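Local atomic coordinates of ACP (Streptomyces sp. MSC090213JE08, PDB entry 6KXF), a protein that probably carries the growing acyl chain on a phosphopantetheine arm and presents it to the ketosynthase/chain length factor of ishigamide biosynthesis. Residues Ser10-Ile15 / Ser49-Glu54; Lys43-Leu48 / Asn62-Met67. All coordinates share one frame; numbering follows the deposited sequence.

Contact 1 of 2, residues Ser10-Ile15 / Ser49-Glu54; sequences SRIREI and SALEME
Arg11 and Glu54 close this contact with a salt bridge in which a single guanidinium nitrogen serves both carboxylate oxygens. Arg11 NH1 lies 2.8 Å from Glu54 OE2. A nearly straight hydrogen bond, 3.0 Å long, also runs from Arg11 NH1 to Glu54 OE1. OE1 sits almost in the guanidinium plane, yet the N-H comes to it from above the carboxylate plane; the two flat groups are steeply inclined, their planes 77° apart, so this is not the side-by-side bidentate pairing. Arg11 starts out with CG opposite its own backbone nitrogen (chi1 -175°) and then bends at chi2 and chi3, which brings NE back over its own helix to Glu14 OE1 at 2.9 Å. Arg11 thus joins two acids, one on each helix, and its charge probably offsets the repulsion between them. Ile15 CG1 lies over one face of the guanidinium and probably limits its tilt.

Below the ion pairs the packing is aliphatic. Ile15 reaches across with two branches: CD1 rests on the stem of Glu54, 3.6 Å from its CG, while CG2 meets Ala50 CB at 3.3 Å, tighter than usual for two carbons. The small Ala50 side chain is consistent with the close approach of the CA atoms of Ile15 and Ala50, 6.6 Å apart. Leu51 CD2 approaches Ile15 CG2 at 3.8 Å and, more loosely, Ile12 CG1.

The segments of helix 8-20 and helix 41-55 run roughly antiparallel, at 140°, as in the helical bundle of acyl carrier proteins. Helix 72-81 adjoins the apolar side, where Tyr74 touches Ile12 and Thr77 touches Leu51. Tyr55, next along helix 41-55, packs on both Arg11 and Ile12.

Contact 2 of 2, residues Lys43-Leu48 / Asn62-Met67; sequences KLIDVL and NELPKM
Helix residues 43-48 lie against the irregular segment 62-67, with the CA atoms of Leu44 and Leu64 7.0 Å apart and no hydrogen bond between the two. Leu64 sets its forked end among Leu44, Ile45 and Leu48. With CG anti to the carbonyl carbon (chi1 -84°), the end of Leu64 swings toward the helix. Its CD1 goes to Ile45 CG1 at 3.8 Å, whereas CD2 packs on Leu48 CD1 at 3.9 Å and also lies near the Leu44 carbonyl oxygen and CB. Leu48 and Leu64 cross at about a right angle. An alanine in place of Leu64 would lose both methyl branches and is likely to open a gap among Leu44, Ile45 and Leu48, leaving Ile45 less firmly backed beside the bound ligand.

Met67 bends at chi3 (61°), which brings its CE tip to tip with Val47 CG2 at 3.6 Å and close to Leu48 CB. Leu44 CD2, in turn, lies 3.9 Å from the Met67 carbonyl oxygen.

Ile45 belongs to the pocket of the octenoyl phosphopantetheine analogue, as does Ser41 at the start of the same helix, so this packing borders that site through Ile45. In the carrier-protein bundle, 62-67 lies in the loop between helix 41-55 and helix 72-81. Met61 packs on Ile45 and Leu48, Ile34 touches Leu44, and helix 8-20 meets Val47 through Asn19 and Ile20.

In the fold
From the N terminus, helix 8-20 supplies the first half of contact 1, and the chain then passes through a partly unmodelled loop into helix 41-55. That helix serves both contacts in succession: residues 43-48 enter contact 2, and the directly following residues 49-54 return to helix 8-20, closing contact 1 over 33 intervening residues. The chain then leaves the helix, and 62-67 folds back on 43-48 to close the shorter loop of contact 2. The two closures therefore cross. Their centres lie about 12 Å apart, on opposite sides of the chain's centre, so helix 41-55 links the N-terminal helix to the loop preceding helix 72-81.

Contact 1 of 2, residues Ser10-Ile15 / Ser49-Glu54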
loop_
_atom_site.group_PDB
_atom_site.type_symbol
_atom_site.label_atom_id
_atom_site.label_comp_id
_atom_site.label_asym_id
_atom_site.label_seq_id
_atom_site.Cartn_x
_atom_site.Cartn_y
_atom_site.Cartn_z
ATOM N N SER C 10 33.838 18.260 17.556
ATOM C CA SER C 10 34.348 17.566 16.336
ATOM C C SER C 10 33.456 16.362 15.963
ATOM O O SER C 10 33.215 16.075 14.770
ATOM C CB SER C 10 35.800 17.153 16.546
ATOM O OG SER C 10 36.452 16.836 15.322
ATOM N N ARG C 11 32.985 15.643 16.994
ATOM C CA ARG C 11 32.049 14.521 16.849
ATOM C C ARG C 11 30.656 15.043 16.472
ATOM O O ARG C 11 29.925 14.355 15.762
ATOM C CB ARG C 11 31.944 13.699 18.138
ATOM C CG ARG C 11 31.085 12.447 18.004
ATOM C CD ARG C 11 31.652 11.432 17.024
ATOM N NE ARG C 11 30.989 11.366 15.720
ATOM C CZ ARG C 11 30.293 10.320 15.261
ATOM N NH1 ARG C 11 29.811 9.419 16.102
ATOM N NH2 ARG C 11 30.084 10.169 13.963
ATOM N N ILE C 12 30.300 16.239 16.970
ATOM C CA ILE C 12 28.999 16.866 16.703
ATOM C C ILE C 12 28.945 17.346 15.247
ATOM O O ILE C 12 27.976 17.031 14.531
ATOM C CB ILE C 12 28.713 17.981 17.730
ATOM C CG1 ILE C 12 28.114 17.367 19.004
ATOM C CG2 ILE C 12 27.836 19.077 17.132
ATOM C CD1 ILE C 12 28.037 18.292 20.194
ATOM N N ARG C 13 29.976 18.101 14.833
ATOM C CA ARG C 13 30.219 18.506 13.428
ATOM C C ARG C 13 30.026 17.300 12.495
ATOM O O ARG C 13 29.318 17.375 11.486
ATOM C CB ARG C 13 31.645 19.045 13.257
ATOM C CG ARG C 13 31.784 20.564 13.247
ATOM C CD ARG C 13 33.103 21.070 12.645
ATOM N NE ARG C 13 33.510 20.357 11.426
ATOM C CZ ARG C 13 33.413 20.821 10.170
ATOM N NH1 ARG C 13 33.243 22.114 9.944
ATOM N NH2 ARG C 13 33.485 19.984 9.141
ATOM N N GLU C 14 30.666 16.182 12.852
ATOM C CA GLU C 14 30.730 14.971 12.007
ATOM C C GLU C 14 29.336 14.323 11.886
ATOM O O GLU C 14 28.951 13.806 10.813
ATOM C CB GLU C 14 31.767 14.008 12.595
ATOM C CG GLU C 14 32.139 12.847 11.690
ATOM C CD GLU C 14 33.025 11.812 12.364
ATOM O OE1 GLU C 14 32.957 11.682 13.611
ATOM O OE2 GLU C 14 33.791 11.142 11.648
ATOM N N ILE C 15 28.585 14.341 12.996
ATOM C CA ILE C 15 27.211 13.834 13.039
ATOM C C ILE C 15 26.348 14.705 12.113
ATOM O O ILE C 15 25.757 14.167 11.158
ATOM C CB ILE C 15 26.670 13.773 14.487
ATOM C CG1 ILE C 15 27.271 12.596 15.265
ATOM C CG2 ILE C 15 25.149 13.722 14.501
ATOM C CD1 ILE C 15 27.141 12.706 16.773
ATOM N N SER C 49 18.154 13.057 16.103
ATOM C CA SER C 49 18.103 11.590 16.339
ATOM C C SER C 49 19.512 11.017 16.530
ATOM O O SER C 49 19.705 10.120 17.371
ATOM C CB SER C 49 17.388 10.832 15.240
ATOM O OG SER C 49 17.366 9.419 15.540
ATOM N N ALA C 50 20.458 11.475 15.699
ATOM C CA ALA C 50 21.883 11.029 15.760
ATOM C C ALA C 50 22.539 11.476 17.084
ATOM O O ALA C 50 23.142 10.669 17.775
ATOM C CB ALA C 50 22.651 11.535 14.552
ATOM N N LEU C 51 22.368 12.745 17.467
ATOM C CA LEU C 51 22.902 13.233 18.744
ATOM C C LEU C 51 22.371 12.381 19.911
ATOM O O LEU C 51 23.157 11.938 20.748
ATOM C CB LEU C 51 22.537 14.707 18.928
ATOM C CG LEU C 51 23.023 15.648 17.827
ATOM C CD1 LEU C 51 22.541 17.070 18.075
ATOM C CD2 LEU C 51 24.541 15.604 17.704
ATOM N N GLU C 52 21.045 12.157 19.964
ATOM C CA GLU C 52 20.412 11.394 21.034
ATOM C C GLU C 52 21.106 10.034 21.191
ATOM O O GLU C 52 21.412 9.593 22.296
ATOM C CB GLU C 52 18.925 11.158 20.734
ATOM C CG GLU C 52 17.983 12.290 21.124
ATOM C CD GLU C 52 16.496 11.915 21.084
ATOM O OE1 GLU C 52 16.108 11.073 20.254
ATOM O OE2 GLU C 52 15.726 12.443 21.900
ATOM N N MET C 53 21.322 9.355 20.061
ATOM C CA MET C 53 21.907 8.027 20.062
ATOM C C MET C 53 23.375 8.082 20.506
ATOM O O MET C 53 23.800 7.229 21.289
ATOM C CB MET C 53 21.830 7.392 18.675
ATOM C CG MET C 53 21.756 5.886 18.729
ATOM S SD MET C 53 21.445 5.183 17.103
ATOM C CE MET C 53 20.183 6.287 16.449
ATOM N N GLU C 54 24.121 9.076 20.001
ATOM C CA GLU C 54 25.545 9.246 20.293
ATOM C C GLU C 54 25.767 9.251 21.809
ATOM O O GLU C 54 26.637 8.550 22.313
ATOM C CB GLU C 54 26.077 10.551 19.694
ATOM C CG GLU C 54 27.595 10.708 19.770
ATOM C CD GLU C 54 28.412 9.755 18.909
ATOM O OE1 GLU C 54 29.642 9.727 19.075
ATOM O OE2 GLU C 54 27.824 9.041 18.077
#

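Contact 2 of 2, residues Lys43-Leu48 / Asn62-Met67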
loop_
_atom_site.group_PDB
_atom_site.type_symbol
_atom_site.label_atom_id
_atom_site.label_comp_id
_atom_site.label_asym_id
_atom_site.label_seq_id
_atom_site.Cartn_x
_atom_site.Cartn_y
_atom_site.Cartn_z
ATOM N N LYS C 43 15.940 16.511 7.635
ATOM C CA LYS C 43 17.365 16.741 7.876
ATOM C C LYS C 43 17.572 16.986 9.380
ATOM O O LYS C 43 18.241 16.182 10.044
ATOM C CB LYS C 43 17.876 17.882 6.983
ATOM N N LEU C 44 16.914 18.020 9.916
ATOM C CA LEU C 44 17.051 18.426 11.316
ATOM C C LEU C 44 16.664 17.293 12.274
ATOM O O LEU C 44 17.284 17.156 13.322
ATOM C CB LEU C 44 16.224 19.687 11.588
ATOM C CG LEU C 44 17.047 20.973 11.533
ATOM C CD1 LEU C 44 17.776 21.064 10.191
ATOM C CD2 LEU C 44 16.184 22.202 11.786
ATOM N N ILE C 45 15.656 16.483 11.913
ATOM C CA ILE C 45 15.248 15.337 12.749
ATOM C C ILE C 45 16.364 14.285 12.717
ATOM O O ILE C 45 16.713 13.701 13.746
ATOM C CB ILE C 45 13.868 14.781 12.314
ATOM C CG1 ILE C 45 12.727 15.689 12.794
ATOM C CG2 ILE C 45 13.681 13.344 12.779
ATOM C CD1 ILE C 45 11.445 15.549 12.001
ATOM N N ASP C 46 16.949 14.051 11.543
ATOM C CA ASP C 46 18.038 13.053 11.452
ATOM C C ASP C 46 19.189 13.466 12.398
ATOM O O ASP C 46 19.793 12.594 13.051
ATOM C CB ASP C 46 18.492 12.857 9.995
ATOM C CG ASP C 46 18.400 11.437 9.431
ATOM O OD1 ASP C 46 18.383 10.440 10.217
ATOM O OD2 ASP C 46 18.374 11.328 8.187
ATOM N N VAL C 47 19.462 14.780 12.520
ATOM C CA VAL C 47 20.580 15.270 13.373
ATOM C C VAL C 47 20.200 15.156 14.851
ATOM O O VAL C 47 21.003 14.653 15.630
ATOM C CB VAL C 47 21.092 16.688 13.041
ATOM C CG1 VAL C 47 21.102 16.961 11.548
ATOM C CG2 VAL C 47 20.362 17.790 13.779
ATOM N N LEU C 48 18.989 15.580 15.231
ATOM C CA LEU C 48 18.560 15.427 16.634
ATOM C C LEU C 48 18.599 13.933 17.019
ATOM O O LEU C 48 19.103 13.579 18.105
ATOM C CB LEU C 48 17.179 16.067 16.827
ATOM C CG LEU C 48 16.589 15.921 18.231
ATOM C CD1 LEU C 48 15.527 16.983 18.481
ATOM C CD2 LEU C 48 16.023 14.514 18.457
ATOM N N ASN C 62 10.485 19.633 20.581
ATOM C CA ASN C 62 10.018 21.038 20.493
ATOM C C ASN C 62 11.199 22.017 20.581
ATOM O O ASN C 62 10.974 23.195 20.701
ATOM C CB ASN C 62 8.999 21.402 21.581
ATOM C CG ASN C 62 7.749 20.549 21.550
ATOM O OD1 ASN C 62 7.437 19.879 22.534
ATOM N ND2 ASN C 62 7.038 20.562 20.434
ATOM N N GLU C 63 12.441 21.527 20.528
ATOM C CA GLU C 63 13.628 22.393 20.512
ATOM C C GLU C 63 14.312 22.329 19.140
ATOM O O GLU C 63 15.460 22.808 18.989
ATOM C CB GLU C 63 14.567 21.986 21.650
ATOM C CG GLU C 63 14.921 23.137 22.578
ATOM C CD GLU C 63 14.884 22.793 24.055
ATOM O OE1 GLU C 63 13.917 23.206 24.727
ATOM O OE2 GLU C 63 15.821 22.113 24.524
ATOM N N LEU C 64 13.602 21.754 18.152
ATOM C CA LEU C 64 14.046 21.687 16.737
ATOM C C LEU C 64 14.108 23.087 16.126
ATOM O O LEU C 64 15.048 23.379 15.386
ATOM C CB LEU C 64 13.105 20.804 15.905
ATOM C CG LEU C 64 13.375 19.299 15.937
ATOM C CD1 LEU C 64 12.213 18.543 15.310
ATOM C CD2 LEU C 64 14.686 18.946 15.236
ATOM N N PRO C 65 13.106 23.974 16.351
ATOM C CA PRO C 65 13.170 25.339 15.823
ATOM C C PRO C 65 14.345 26.212 16.320
ATOM O O PRO C 65 14.468 27.352 15.866
ATOM C CB PRO C 65 11.831 25.961 16.256
ATOM C CG PRO C 65 10.916 24.773 16.491
ATOM C CD PRO C 65 11.834 23.702 17.037
ATOM N N LYS C 66 15.197 25.684 17.215
ATOM C CA LYS C 66 16.343 26.416 17.783
ATOM C C LYS C 66 17.674 25.767 17.389
ATOM O O LYS C 66 18.721 26.170 17.866
ATOM C CB LYS C 66 16.242 26.445 19.312
ATOM C CG LYS C 66 14.945 27.031 19.853
ATOM C CD LYS C 66 15.037 27.573 21.275
ATOM C CE LYS C 66 15.554 26.567 22.287
ATOM N NZ LYS C 66 14.616 26.403 23.426
ATOM N N MET C 67 17.634 24.751 16.530
ATOM C CA MET C 67 18.834 24.015 16.176
ATOM C C MET C 67 19.314 24.484 14.801
ATOM O O MET C 67 19.118 23.808 13.796
ATOM C CB MET C 67 18.545 22.513 16.169
ATOM C CG MET C 67 18.392 21.969 17.557
ATOM S SD MET C 67 17.840 20.250 17.591
ATOM C CE MET C 67 19.154 19.405 16.714
#